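Local coordinates for protein (S)-2-haloacid dehalogenase 4A (Burkholderia cepacia, PDB 2NO4) that hydrolyses short-chain (S)-2-haloalkanoic acids to the corresponding (R)-2-hydroxyalkanoic acids, releasing halide with inversion of configuration, at residues B[51-54]-B[55-58]; B[59-63]-B[64-68]; B[70-73]-B[74-78]; B[166-169]-B[170-174]; B[183-187]-B[188-192]. All blocks are in the same frame, centred on the assembly; numbering follows the deposited sequence.

Contact 1: residues B[51-54]-B[55-58]; sequences RQRQ and LEYS
Arg51 and Leu55 meet one turn apart on helix 43-63, an ordinary alpha-helix whose i to i+4 backbone bonds join each residue of 51-54 to its partner in 55-58. The Arg51 chain leaves with CG opposite the backbone N (chi1 170°) and then bends at chi2, which lays the guanidinium beside Leu55. Leu55 CD1 sits over the centre of one guanidinium face, 3.7 Å from Arg51 CZ, while Gln54 OE1 accepts from Arg51 NH1 at the edge, near the guanidinium plane. One face thus rests on carbon and the rim on an amide, which probably limits the rotation of this haloacid-binding residue.

Round the helix, toward the second subunit, the chains are more polar. Gln52 bends at chi2 (-81°) and brings NE2 to within 3.1 Å of Glu56 OE1, which takes this N-H on its anti lone pair; Gln52 OE1 accepts from Arg53 NH2 at 2.8 Å. Arg53 lies alongside Glu56, pointing the same way, but its NE is 3.7 Å from Glu56 OE1, which stands over the guanidinium face: a long, purely electrostatic pairing. The stronger partners are on the second subunit, where Glu212 takes Arg53 NE and Tyr57 OH, and Tyr213 OH binds Glu56 OE2. Gln54 NE2 turns instead to Thr74 and Tyr101. Tyr57 has its ring against its own helix, with Arg53 O over one face, 3.1 Å from Tyr57 CG.

Contact 2: residues B[59-63]-B[64-68]; sequences WTRTL and MHQYA. With SO4 (sulfate ion), chain K.
Arg61 and Gln66 meet where helix 43-63 ends in a Schellman motif, with His65 as the C-prime residue at positive phi (67°). Among the backbone bonds, Gln66 N reaches back to Arg61 O at 2.8 Å, and His65 N makes a weak bond to Thr62 O. Met64 N still closes a regular helical turn on Thr60 O. Together they turn the chain out of the helix and into the loop that leads to helix 70-84.

The charged and polar side chains gather round a sulfate ion, probably from the crystallisation liquor. Arg61 runs extended from CG to NE, and its NH1 does double duty: it gives one N-H to Gln66 O at 2.8 Å, near the guanidinium plane, and the other to sulfate O3. Arg61 NH2 points almost straight at sulfate O4, at 2.9 Å (175°), and also pairs with Glu76 of helix 70-84. Gln66, bent at chi2, brings NE2 to sulfate O3, while its OE1 takes a bond from Lys196 of the second subunit.

Carbon contacts are fewer. Ala68 CB lies over one face of the Arg61 guanidinium, offset toward the rim, 3.6 Å from Arg61 NH1. The Met64 side chain runs alongside Thr60, its CE 4.0 Å from Thr60 CB; the hydroxyl of Thr60 is hydrogen-bonded to Glu56 O and to Tyr213 of the second subunit. A water bridges Thr62 and His65: it donates to Thr62 O at 2.6 Å and is hydrogen-bonded to His65 ND1, near the plane of the ring.

Contact 3: residues B[70-73]-B[74-78]; sequences FWQL and TDEAL. With SO4 (sulfate ion), chain K.
Gln72 leaves the helix with CG opposite its backbone N (chi1 -176°) and stays extended, while Glu76 sets CG opposite its carbonyl carbon (chi1 -68°); the two ends meet one turn apart near the start of helix 70-84. Gln72 NE2 gives an N-H to Glu76 OE2 at 2.9 Å, from above the carboxylate plane, the amide and carboxylate standing 79° apart. Gln72 NE2 also gives an N-H to sulfate O1, nearly straight, at 2.9 Å. Glu76 OE1 pairs with Arg61 of helix 43-63 and touches Leu73 CD2.

Deeper in, Thr74 turns its hydroxyl back along the helix. Thr74 OG1 donates to Phe70 O at 2.7 Å, from above the carbonyl plane, so this oxygen accepts two bonds, the other from Thr74 N. Thr74 OG1 also stands over one face of the Phe70 ring, 4.1 Å from Phe70 CD2, and accepts from Gln54 NE2 of helix 43-63.

Both polar groups link the helices: the buried hydroxyl is satisfied as donor and as acceptor, and the carboxylate shares its surface cluster with an arginine that probably offsets the charge of Glu76 and the nearby sulfate.

Contact 4: residues B[166-169]-B[170-174]; sequences IYQF and ACDRL
Phe169 O takes the N-H of Arg173 N at 2.8 Å and Gln168 O that of Asp172, the regular bonds of an alpha-helix, whereas the bond from Ala170 N to Ile166 O is weak at 3.4 Å. This is helix 164-174, which packs on strands 123-128 and 150-153 of the parallel sheet in the Rossmann-like core of the HAD fold.

Across the turn the side chains make a CH-pi contact. Phe169 and Arg173 lie side by side and point the same way; CG of Arg173 stands over the Phe169 ring face, 4.0 Å from the ring centroid and 21° off its normal. Beyond CG the arginine bends at chi2 and chi3, with Arg173 NE 3.8 Å from Phe169 CZ; this outer part of the chain may be shaped partly by a neighbouring molecule in the crystal, which Arg173 also touches. Its guanidinium plane is turned 63° from the ring, so the flat groups do not stack. Leu152 of strand 150-153 touches both residues from the sheet side.

On the flank facing helix 188-197, Cys171 and Gln168 both pack against Phe197. Cys171 SG lies beside its own nitrogen (chi1 -69°) and so stays close to the helix backbone, near Tyr167 O. Tyr167, considered important for catalysis, sends its hydroxyl away from the helix to Asp190, and its ring carries Ile166 CG2 over the centre of one face, 4.1 Å above the plane.

Contact 5: residues B[183-187]-B[188-192]; sequences FVSSN and AWDLG
Asn187 lays its CB over the Trp189 indole, 3.9 Å from the centroid of the five-membered ring and 29° off its normal, a CH-pi contact. Its amide continues alongside the ring, nearly parallel to it, with Asn187 CG 3.8 Å from Trp189 CZ2. The indole can come back over Asn187 because Trp189 holds CG between its backbone N and carbonyl carbon (chi1 48°). A water links the two side chains: it accepts from Trp189 NE1 at 2.9 Å and donates weakly to Asn187 OD1. Asn187 ND2 is hydrogen-bonded to Tyr22 O.

Ser185 OG is both acceptor and donor. It accepts from Asn187 N at 3.0 Å, an ST turn, and donates to Asp190 OD2 at 3.1 Å, arriving on the anti side and tilted from the carboxylate plane. Asp190 also meets the rim of Phe183, the ring and carboxylate planes nearly perpendicular, with Asp190 OD1 3.3 Å from Phe183 CZ. Each carboxylate oxygen has a further partner: Tyr167 OH at OD1, and Lys161 at OD2 in a salt bridge. Leu191 packs against Ser185, Leu191 CD2 lying 3.8 Å from Ser185 CB, and Leu191 N closes the first helical turn on Asn187 O.

Strand 183-185 thus passes through a tight turn into helix 188-192, running back at 163° to it. This is the start of a beta-alpha-beta crossover in the HAD fold, and residues 185-190 here form a region thought important for catalysis, close to the nucleophile Asp20.

How the contacts relate
Contacts 1 and 5 are buried, while contacts 2, 3 and 4 each combine buried residues with exposed ones. Contact 1 lies on helix 43-63 and contact 2 spans its end and the following loop, and contact 3 lies on the next helix; Gln54 to Thr74 ties contact 1 to contact 3, and the Arg61 to Glu76 salt bridge, beside a shared sulfate, ties contact 2 to it. Contacts 4 and 5 belong to the sheet-bearing core and join through Tyr167 OH and Asp190 OD1, 2.6 Å apart. Indole rings of contacts 2 and 5 meet edge-to-face. Charged and amide groups dominate contacts 1 to 3, CH-pi packing contact 4, and a buried polar network contact 5.

Contact 1: residues B[51-54]-B[55-58]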
# COMPACT_ATOMS: atom_id res chain seq x y z
N ARG B 51 -2.36 -8.62 6.10
CA ARG B 51 -1.70 -8.65 4.80
C ARG B 51 -1.57 -7.25 4.17
O ARG B 51 -0.49 -6.88 3.70
CB ARG B 51 -2.46 -9.64 3.87
CG ARG B 51 -2.02 -9.59 2.38
CD ARG B 51 -0.61 -10.10 2.21
NE ARG B 51 -0.28 -10.37 0.81
CZ ARG B 51 0.95 -10.62 0.37
NH1 ARG B 51 1.97 -10.62 1.21
NH2 ARG B 51 1.16 -10.85 -0.93
N GLN B 52 -2.65 -6.48 4.16
CA GLN B 52 -2.67 -5.15 3.57
C GLN B 52 -1.67 -4.21 4.26
O GLN B 52 -0.95 -3.46 3.57
CB GLN B 52 -4.11 -4.53 3.63
CG GLN B 52 -4.21 -3.08 2.95
CD GLN B 52 -3.74 -1.88 3.86
OE1 GLN B 52 -3.99 -1.89 5.07
NE2 GLN B 52 -3.11 -0.82 3.25
N ARG B 53 -1.63 -4.24 5.59
CA ARG B 53 -0.74 -3.35 6.34
C ARG B 53 0.73 -3.78 6.19
O ARG B 53 1.60 -2.93 6.12
CB ARG B 53 -1.07 -3.28 7.84
CG ARG B 53 -2.10 -2.24 8.21
CD ARG B 53 -1.82 -0.86 7.56
NE ARG B 53 -2.52 0.23 8.26
CZ ARG B 53 -3.80 0.60 8.03
NH1 ARG B 53 -4.32 1.59 8.72
NH2 ARG B 53 -4.57 -0.03 7.13
N GLN B 54 0.96 -5.09 6.15
CA GLN B 54 2.33 -5.62 5.97
C GLN B 54 2.93 -5.03 4.69
O GLN B 54 4.07 -4.54 4.70
CB GLN B 54 2.33 -7.15 5.95
CG GLN B 54 3.64 -7.87 5.52
CD GLN B 54 3.36 -9.30 5.09
OE1 GLN B 54 2.60 -9.53 4.14
NE2 GLN B 54 3.96 -10.30 5.81
N LEU B 55 2.14 -5.08 3.62
CA LEU B 55 2.51 -4.57 2.33
C LEU B 55 2.56 -3.08 2.35
O LEU B 55 3.54 -2.53 1.88
CB LEU B 55 1.54 -5.08 1.24
CG LEU B 55 1.75 -6.57 0.93
CD1 LEU B 55 0.77 -6.96 -0.16
CD2 LEU B 55 3.22 -6.88 0.59
N GLU B 56 1.52 -2.41 2.88
CA GLU B 56 1.60 -0.96 3.05
C GLU B 56 2.94 -0.53 3.70
O GLU B 56 3.59 0.39 3.18
CB GLU B 56 0.48 -0.41 3.94
CG GLU B 56 0.76 1.04 4.38
CD GLU B 56 -0.38 1.67 5.17
OE1 GLU B 56 -1.56 1.35 4.90
OE2 GLU B 56 -0.12 2.50 6.06
N TYR B 57 3.29 -1.14 4.83
CA TYR B 57 4.52 -0.80 5.56
C TYR B 57 5.75 -0.96 4.70
O TYR B 57 6.66 -0.16 4.79
CB TYR B 57 4.69 -1.60 6.88
CG TYR B 57 3.62 -1.34 7.90
CD1 TYR B 57 2.82 -0.19 7.83
CD2 TYR B 57 3.37 -2.28 8.92
CE1 TYR B 57 1.77 0.03 8.82
CE2 TYR B 57 2.35 -2.07 9.91
CZ TYR B 57 1.58 -0.94 9.85
OH TYR B 57 0.61 -0.78 10.85
N SER B 58 5.78 -2.00 3.87
CA SER B 58 6.92 -2.21 3.00
C SER B 58 7.05 -1.09 1.95
O SER B 58 8.14 -0.64 1.69
CB SER B 58 6.88 -3.63 2.38
OG SER B 58 6.02 -3.71 1.22

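Contact 2: residues B[59-63]-B[64-68]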
# COMPACT_ATOMS: atom_id res chain seq x y z
N TRP B 59 5.93 -0.62 1.36
CA TRP B 59 5.97 0.43 0.37
C TRP B 59 6.28 1.80 1.00
O TRP B 59 7.16 2.51 0.52
CB TRP B 59 4.67 0.46 -0.44
CG TRP B 59 4.34 -0.86 -1.10
CD1 TRP B 59 5.21 -1.73 -1.70
CD2 TRP B 59 3.04 -1.44 -1.22
NE1 TRP B 59 4.53 -2.82 -2.20
CE2 TRP B 59 3.20 -2.67 -1.92
CE3 TRP B 59 1.74 -1.04 -0.82
CZ2 TRP B 59 2.12 -3.52 -2.20
CZ3 TRP B 59 0.67 -1.88 -1.10
CH2 TRP B 59 0.86 -3.10 -1.79
N THR B 60 5.57 2.18 2.06
CA THR B 60 5.70 3.52 2.58
C THR B 60 7.08 3.73 3.27
O THR B 60 7.64 4.81 3.17
CB THR B 60 4.55 3.88 3.52
OG1 THR B 60 4.57 2.97 4.61
CG2 THR B 60 3.17 3.78 2.77
N ARG B 61 7.57 2.71 3.97
CA ARG B 61 8.88 2.79 4.63
C ARG B 61 10.02 2.91 3.63
O ARG B 61 10.99 3.64 3.86
CB ARG B 61 9.10 1.57 5.50
CG ARG B 61 8.46 1.68 6.87
CD ARG B 61 8.63 0.31 7.56
NE ARG B 61 8.28 0.29 8.99
CZ ARG B 61 9.09 0.60 10.00
NH1 ARG B 61 10.31 1.10 9.76
NH2 ARG B 61 8.66 0.46 11.24
N THR B 62 9.91 2.25 2.49
CA THR B 62 10.93 2.54 1.47
C THR B 62 10.84 3.94 0.88
O THR B 62 11.88 4.60 0.69
CB THR B 62 11.37 1.35 0.50
OG1 THR B 62 11.51 1.77 -0.88
CG2 THR B 62 10.65 0.13 0.67
N LEU B 63 9.61 4.41 0.67
CA LEU B 63 9.39 5.78 0.14
C LEU B 63 9.87 6.85 1.09
O LEU B 63 10.38 7.87 0.65
CB LEU B 63 7.90 6.01 -0.20
CG LEU B 63 7.43 5.31 -1.49
CD1 LEU B 63 5.93 5.37 -1.64
CD2 LEU B 63 8.16 5.90 -2.73
N MET B 64 9.69 6.64 2.40
CA MET B 64 10.15 7.63 3.37
C MET B 64 11.55 7.30 3.95
O MET B 64 12.00 7.95 4.90
CB MET B 64 9.13 7.87 4.49
CG MET B 64 9.00 6.72 5.52
SD MET B 64 7.80 7.01 6.84
CE MET B 64 6.22 6.52 6.09
N HIS B 65 12.20 6.27 3.43
CA HIS B 65 13.59 5.95 3.84
C HIS B 65 13.71 5.49 5.31
O HIS B 65 14.63 5.89 6.02
CB HIS B 65 14.55 7.16 3.56
CG HIS B 65 14.39 7.74 2.18
ND1 HIS B 65 14.26 6.95 1.06
CD2 HIS B 65 14.30 9.01 1.75
CE1 HIS B 65 14.12 7.72 -0.01
NE2 HIS B 65 14.13 8.97 0.38
N GLN B 66 12.75 4.69 5.76
CA GLN B 66 12.81 4.12 7.09
C GLN B 66 12.66 2.59 6.99
O GLN B 66 11.72 2.00 7.50
CB GLN B 66 11.79 4.78 8.03
CG GLN B 66 11.85 4.28 9.47
CD GLN B 66 12.94 4.99 10.30
OE1 GLN B 66 13.48 6.02 9.89
NE2 GLN B 66 13.22 4.46 11.48
N TYR B 67 13.59 1.95 6.29
CA TYR B 67 13.61 0.48 6.24
C TYR B 67 13.61 -0.21 7.58
O TYR B 67 14.31 0.20 8.53
CB TYR B 67 14.78 -0.04 5.37
CG TYR B 67 14.77 -1.54 5.20
CD1 TYR B 67 14.05 -2.16 4.18
CD2 TYR B 67 15.47 -2.37 6.10
CE1 TYR B 67 14.05 -3.56 4.01
CE2 TYR B 67 15.47 -3.77 5.95
CZ TYR B 67 14.75 -4.35 4.91
OH TYR B 67 14.71 -5.71 4.77
N ALA B 68 12.82 -1.27 7.67
CA ALA B 68 12.97 -2.29 8.70
C ALA B 68 12.62 -3.57 7.99
O ALA B 68 11.94 -3.54 6.94
CB ALA B 68 12.02 -2.06 9.88
S SO4 K . 11.95 1.25 13.21
O1 SO4 K . 12.63 0.02 13.52
O2 SO4 K . 12.37 2.32 14.12
O3 SO4 K . 12.27 1.67 11.86
O4 SO4 K . 10.49 1.00 13.41
O HOH W 1 14.37 3.74 0.93

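Contact 3: residues B[70-73]-B[74-78]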
# COMPACT_ATOMS: atom_id res chain seq x y z
N PHE B 70 11.31 -7.56 7.00
CA PHE B 70 9.94 -7.96 6.68
C PHE B 70 9.27 -8.62 7.86
O PHE B 70 8.07 -8.44 8.09
CB PHE B 70 9.90 -8.83 5.44
CG PHE B 70 8.58 -8.80 4.69
CD1 PHE B 70 8.06 -7.60 4.21
CD2 PHE B 70 7.89 -10.00 4.43
CE1 PHE B 70 6.87 -7.58 3.46
CE2 PHE B 70 6.70 -9.99 3.69
CZ PHE B 70 6.20 -8.75 3.20
N TRP B 71 10.06 -9.37 8.63
CA TRP B 71 9.55 -9.94 9.89
C TRP B 71 9.04 -8.86 10.87
O TRP B 71 7.97 -9.02 11.50
CB TRP B 71 10.62 -10.83 10.55
CG TRP B 71 10.15 -11.57 11.76
CD1 TRP B 71 10.49 -11.30 13.05
CD2 TRP B 71 9.26 -12.69 11.81
NE1 TRP B 71 9.87 -12.18 13.91
CE2 TRP B 71 9.11 -13.06 13.17
CE3 TRP B 71 8.57 -13.44 10.84
CZ2 TRP B 71 8.32 -14.14 13.59
CZ3 TRP B 71 7.78 -14.53 11.26
CH2 TRP B 71 7.67 -14.86 12.64
N GLN B 72 9.81 -7.79 11.02
CA GLN B 72 9.39 -6.69 11.90
C GLN B 72 8.09 -6.09 11.37
O GLN B 72 7.18 -5.81 12.13
CB GLN B 72 10.46 -5.61 12.03
CG GLN B 72 10.09 -4.48 13.03
CD GLN B 72 11.18 -3.44 13.19
OE1 GLN B 72 12.37 -3.77 13.17
NE2 GLN B 72 10.79 -2.18 13.33
N LEU B 73 8.01 -5.85 10.08
CA LEU B 73 6.79 -5.30 9.50
C LEU B 73 5.57 -6.22 9.64
O LEU B 73 4.44 -5.74 9.84
CB LEU B 73 6.98 -4.99 8.00
CG LEU B 73 8.15 -4.06 7.66
CD1 LEU B 73 8.06 -3.58 6.22
CD2 LEU B 73 8.39 -2.92 8.68
N THR B 74 5.80 -7.53 9.49
CA THR B 74 4.79 -8.56 9.67
C THR B 74 4.23 -8.50 11.10
O THR B 74 3.03 -8.53 11.31
CB THR B 74 5.34 -9.97 9.30
OG1 THR B 74 5.83 -9.92 7.95
CG2 THR B 74 4.23 -11.07 9.42
N ASP B 75 5.14 -8.40 12.07
CA ASP B 75 4.82 -8.27 13.49
C ASP B 75 4.00 -6.99 13.77
O ASP B 75 2.93 -7.04 14.39
CB ASP B 75 6.16 -8.32 14.28
CG ASP B 75 5.96 -8.44 15.79
OD1 ASP B 75 5.61 -7.44 16.43
OD2 ASP B 75 6.15 -9.55 16.32
N GLU B 76 4.49 -5.85 13.30
CA GLU B 76 3.82 -4.56 13.48
C GLU B 76 2.40 -4.56 12.85
O GLU B 76 1.46 -4.06 13.45
CB GLU B 76 4.66 -3.43 12.89
CG GLU B 76 5.95 -3.20 13.69
CD GLU B 76 6.94 -2.26 13.01
OE1 GLU B 76 6.77 -1.96 11.80
OE2 GLU B 76 7.92 -1.84 13.69
N ALA B 77 2.30 -5.12 11.65
CA ALA B 77 1.01 -5.25 10.94
C ALA B 77 0.03 -6.15 11.69
O ALA B 77 -1.17 -5.85 11.76
CB ALA B 77 1.24 -5.76 9.47
N LEU B 78 0.52 -7.24 12.28
CA LEU B 78 -0.35 -8.14 13.02
C LEU B 78 -0.83 -7.47 14.30
O LEU B 78 -1.99 -7.58 14.64
CB LEU B 78 0.35 -9.44 13.38
CG LEU B 78 -0.45 -10.47 14.23
CD1 LEU B 78 -1.76 -10.89 13.55
CD2 LEU B 78 0.44 -11.69 14.56
S SO4 K . 11.95 1.25 13.21
O1 SO4 K . 12.63 0.02 13.52
O2 SO4 K . 12.37 2.32 14.12
O3 SO4 K . 12.27 1.67 11.86
O4 SO4 K . 10.49 1.00 13.41

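Contact 4: residues B[166-169]-B[170-174]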
# COMPACT_ATOMS: atom_id res chain seq x y z
N ILE B 166 15.69 -3.89 -6.58
CA ILE B 166 15.55 -5.28 -6.14
C ILE B 166 15.54 -6.31 -7.28
O ILE B 166 16.12 -7.40 -7.14
CB ILE B 166 14.39 -5.50 -5.12
CG1 ILE B 166 14.56 -6.89 -4.47
CG2 ILE B 166 13.02 -5.34 -5.81
CD1 ILE B 166 13.48 -7.24 -3.40
N TYR B 167 14.88 -5.99 -8.40
CA TYR B 167 14.92 -6.82 -9.60
C TYR B 167 16.33 -6.84 -10.20
O TYR B 167 16.79 -7.88 -10.68
CB TYR B 167 13.85 -6.36 -10.63
CG TYR B 167 12.47 -6.29 -9.99
CD1 TYR B 167 11.83 -7.46 -9.54
CD2 TYR B 167 11.82 -5.06 -9.78
CE1 TYR B 167 10.57 -7.42 -8.93
CE2 TYR B 167 10.55 -5.00 -9.15
CZ TYR B 167 9.93 -6.20 -8.74
OH TYR B 167 8.71 -6.21 -8.11
N GLN B 168 17.02 -5.70 -10.18
CA GLN B 168 18.41 -5.58 -10.66
C GLN B 168 19.35 -6.46 -9.83
O GLN B 168 20.22 -7.12 -10.38
CB GLN B 168 18.89 -4.12 -10.64
CG GLN B 168 20.32 -3.90 -11.21
CD GLN B 168 20.41 -4.33 -12.66
OE1 GLN B 168 21.20 -5.20 -13.00
NE2 GLN B 168 19.60 -3.74 -13.50
N PHE B 169 19.16 -6.45 -8.51
CA PHE B 169 19.87 -7.34 -7.57
C PHE B 169 19.81 -8.82 -8.00
O PHE B 169 20.83 -9.52 -7.94
CB PHE B 169 19.32 -7.14 -6.14
CG PHE B 169 20.01 -8.00 -5.08
CD1 PHE B 169 21.34 -7.75 -4.70
CD2 PHE B 169 19.32 -9.03 -4.45
CE1 PHE B 169 21.97 -8.55 -3.70
CE2 PHE B 169 19.95 -9.82 -3.47
CZ PHE B 169 21.26 -9.58 -3.10
N ALA B 170 18.63 -9.29 -8.42
CA ALA B 170 18.44 -10.66 -8.92
C ALA B 170 19.28 -10.91 -10.19
O ALA B 170 19.92 -11.95 -10.31
CB ALA B 170 16.91 -10.94 -9.20
N CYS B 171 19.24 -9.98 -11.15
CA CYS B 171 20.07 -10.04 -12.36
C CYS B 171 21.54 -10.15 -11.99
O CYS B 171 22.22 -11.03 -12.47
CB CYS B 171 19.86 -8.81 -13.24
SG CYS B 171 18.26 -8.75 -13.96
N ASP B 172 21.99 -9.24 -11.13
CA ASP B 172 23.37 -9.23 -10.62
C ASP B 172 23.78 -10.54 -9.94
O ASP B 172 24.81 -11.13 -10.30
CB ASP B 172 23.64 -8.03 -9.69
CG ASP B 172 23.49 -6.69 -10.39
OD1 ASP B 172 23.40 -6.60 -11.63
OD2 ASP B 172 23.43 -5.68 -9.68
N ARG B 173 23.02 -10.99 -8.96
CA ARG B 173 23.38 -12.21 -8.26
C ARG B 173 23.29 -13.46 -9.13
O ARG B 173 24.09 -14.39 -8.98
CB ARG B 173 22.54 -12.40 -7.01
CG ARG B 173 22.92 -11.45 -5.90
CD ARG B 173 24.39 -11.65 -5.46
NE ARG B 173 24.44 -11.53 -4.01
CZ ARG B 173 24.17 -12.53 -3.17
NH1 ARG B 173 23.88 -13.76 -3.62
NH2 ARG B 173 24.22 -12.28 -1.87
N LEU B 174 22.30 -13.50 -10.02
CA LEU B 174 22.09 -14.71 -10.82
C LEU B 174 22.87 -14.75 -12.13
O LEU B 174 22.86 -15.78 -12.81
CB LEU B 174 20.59 -14.95 -11.09
CG LEU B 174 19.75 -15.20 -9.81
CD1 LEU B 174 18.27 -15.18 -10.18
CD2 LEU B 174 20.14 -16.50 -9.10

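Contact 5: residues B[183-187]-B[188-192]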
# COMPACT_ATOMS: atom_id res chain seq x y z
N PHE B 183 9.68 -14.22 -14.70
CA PHE B 183 9.36 -13.79 -13.35
C PHE B 183 7.93 -14.19 -13.00
O PHE B 183 6.99 -13.79 -13.70
CB PHE B 183 9.53 -12.28 -13.15
CG PHE B 183 9.32 -11.83 -11.69
CD1 PHE B 183 10.37 -11.96 -10.79
CD2 PHE B 183 8.09 -11.33 -11.24
CE1 PHE B 183 10.23 -11.59 -9.42
CE2 PHE B 183 7.93 -10.92 -9.88
CZ PHE B 183 9.00 -11.06 -8.98
N VAL B 184 7.77 -14.95 -11.92
CA VAL B 184 6.46 -15.55 -11.59
C VAL B 184 5.90 -15.02 -10.25
O VAL B 184 6.55 -15.13 -9.22
CB VAL B 184 6.52 -17.11 -11.54
CG1 VAL B 184 5.14 -17.69 -11.22
CG2 VAL B 184 7.04 -17.67 -12.89
N SER B 185 4.70 -14.46 -10.28
CA SER B 185 4.10 -13.92 -9.03
C SER B 185 2.57 -13.94 -9.08
O SER B 185 1.98 -13.83 -10.16
CB SER B 185 4.62 -12.48 -8.77
OG SER B 185 4.15 -11.98 -7.51
N SER B 186 1.94 -14.05 -7.91
CA SER B 186 0.51 -13.76 -7.76
C SER B 186 0.20 -12.31 -7.43
O SER B 186 -0.97 -11.92 -7.39
CB SER B 186 -0.09 -14.65 -6.68
OG SER B 186 -0.00 -16.01 -7.07
N ASN B 187 1.23 -11.53 -7.13
CA ASN B 187 1.01 -10.14 -6.67
C ASN B 187 1.13 -9.18 -7.83
O ASN B 187 2.20 -9.05 -8.38
CB ASN B 187 2.03 -9.79 -5.57
CG ASN B 187 1.92 -10.73 -4.38
OD1 ASN B 187 0.82 -11.00 -3.90
ND2 ASN B 187 3.03 -11.29 -3.95
N ALA B 188 0.02 -8.55 -8.20
CA ALA B 188 -0.02 -7.66 -9.36
C ALA B 188 0.98 -6.50 -9.32
O ALA B 188 1.51 -6.14 -10.36
CB ALA B 188 -1.47 -7.15 -9.62
N TRP B 189 1.24 -5.92 -8.14
CA TRP B 189 2.18 -4.81 -7.97
C TRP B 189 3.65 -5.28 -8.26
O TRP B 189 4.47 -4.55 -8.77
CB TRP B 189 2.04 -4.18 -6.54
CG TRP B 189 2.03 -5.17 -5.43
CD1 TRP B 189 0.92 -5.72 -4.86
CD2 TRP B 189 3.16 -5.81 -4.80
NE1 TRP B 189 1.27 -6.65 -3.92
CE2 TRP B 189 2.64 -6.72 -3.85
CE3 TRP B 189 4.57 -5.69 -4.93
CZ2 TRP B 189 3.46 -7.55 -3.03
CZ3 TRP B 189 5.40 -6.53 -4.10
CH2 TRP B 189 4.83 -7.43 -3.17
N ASP B 190 3.93 -6.53 -7.92
CA ASP B 190 5.22 -7.17 -8.08
C ASP B 190 5.43 -7.49 -9.57
O ASP B 190 6.51 -7.24 -10.11
CB ASP B 190 5.22 -8.44 -7.22
CG ASP B 190 6.60 -9.12 -7.13
OD1 ASP B 190 7.65 -8.48 -7.41
OD2 ASP B 190 6.60 -10.33 -6.74
N LEU B 191 4.40 -8.01 -10.23
CA LEU B 191 4.42 -8.16 -11.71
C LEU B 191 4.57 -6.79 -12.42
O LEU B 191 5.25 -6.70 -13.42
CB LEU B 191 3.18 -8.91 -12.23
CG LEU B 191 3.05 -10.33 -11.62
CD1 LEU B 191 1.58 -10.71 -11.58
CD2 LEU B 191 3.91 -11.35 -12.38
N GLY B 192 3.91 -5.76 -11.91
CA GLY B 192 4.05 -4.42 -12.46
C GLY B 192 5.48 -3.93 -12.39
O GLY B 192 6.02 -3.51 -13.40
O HOH W 2 -1.00 -8.29 -3.31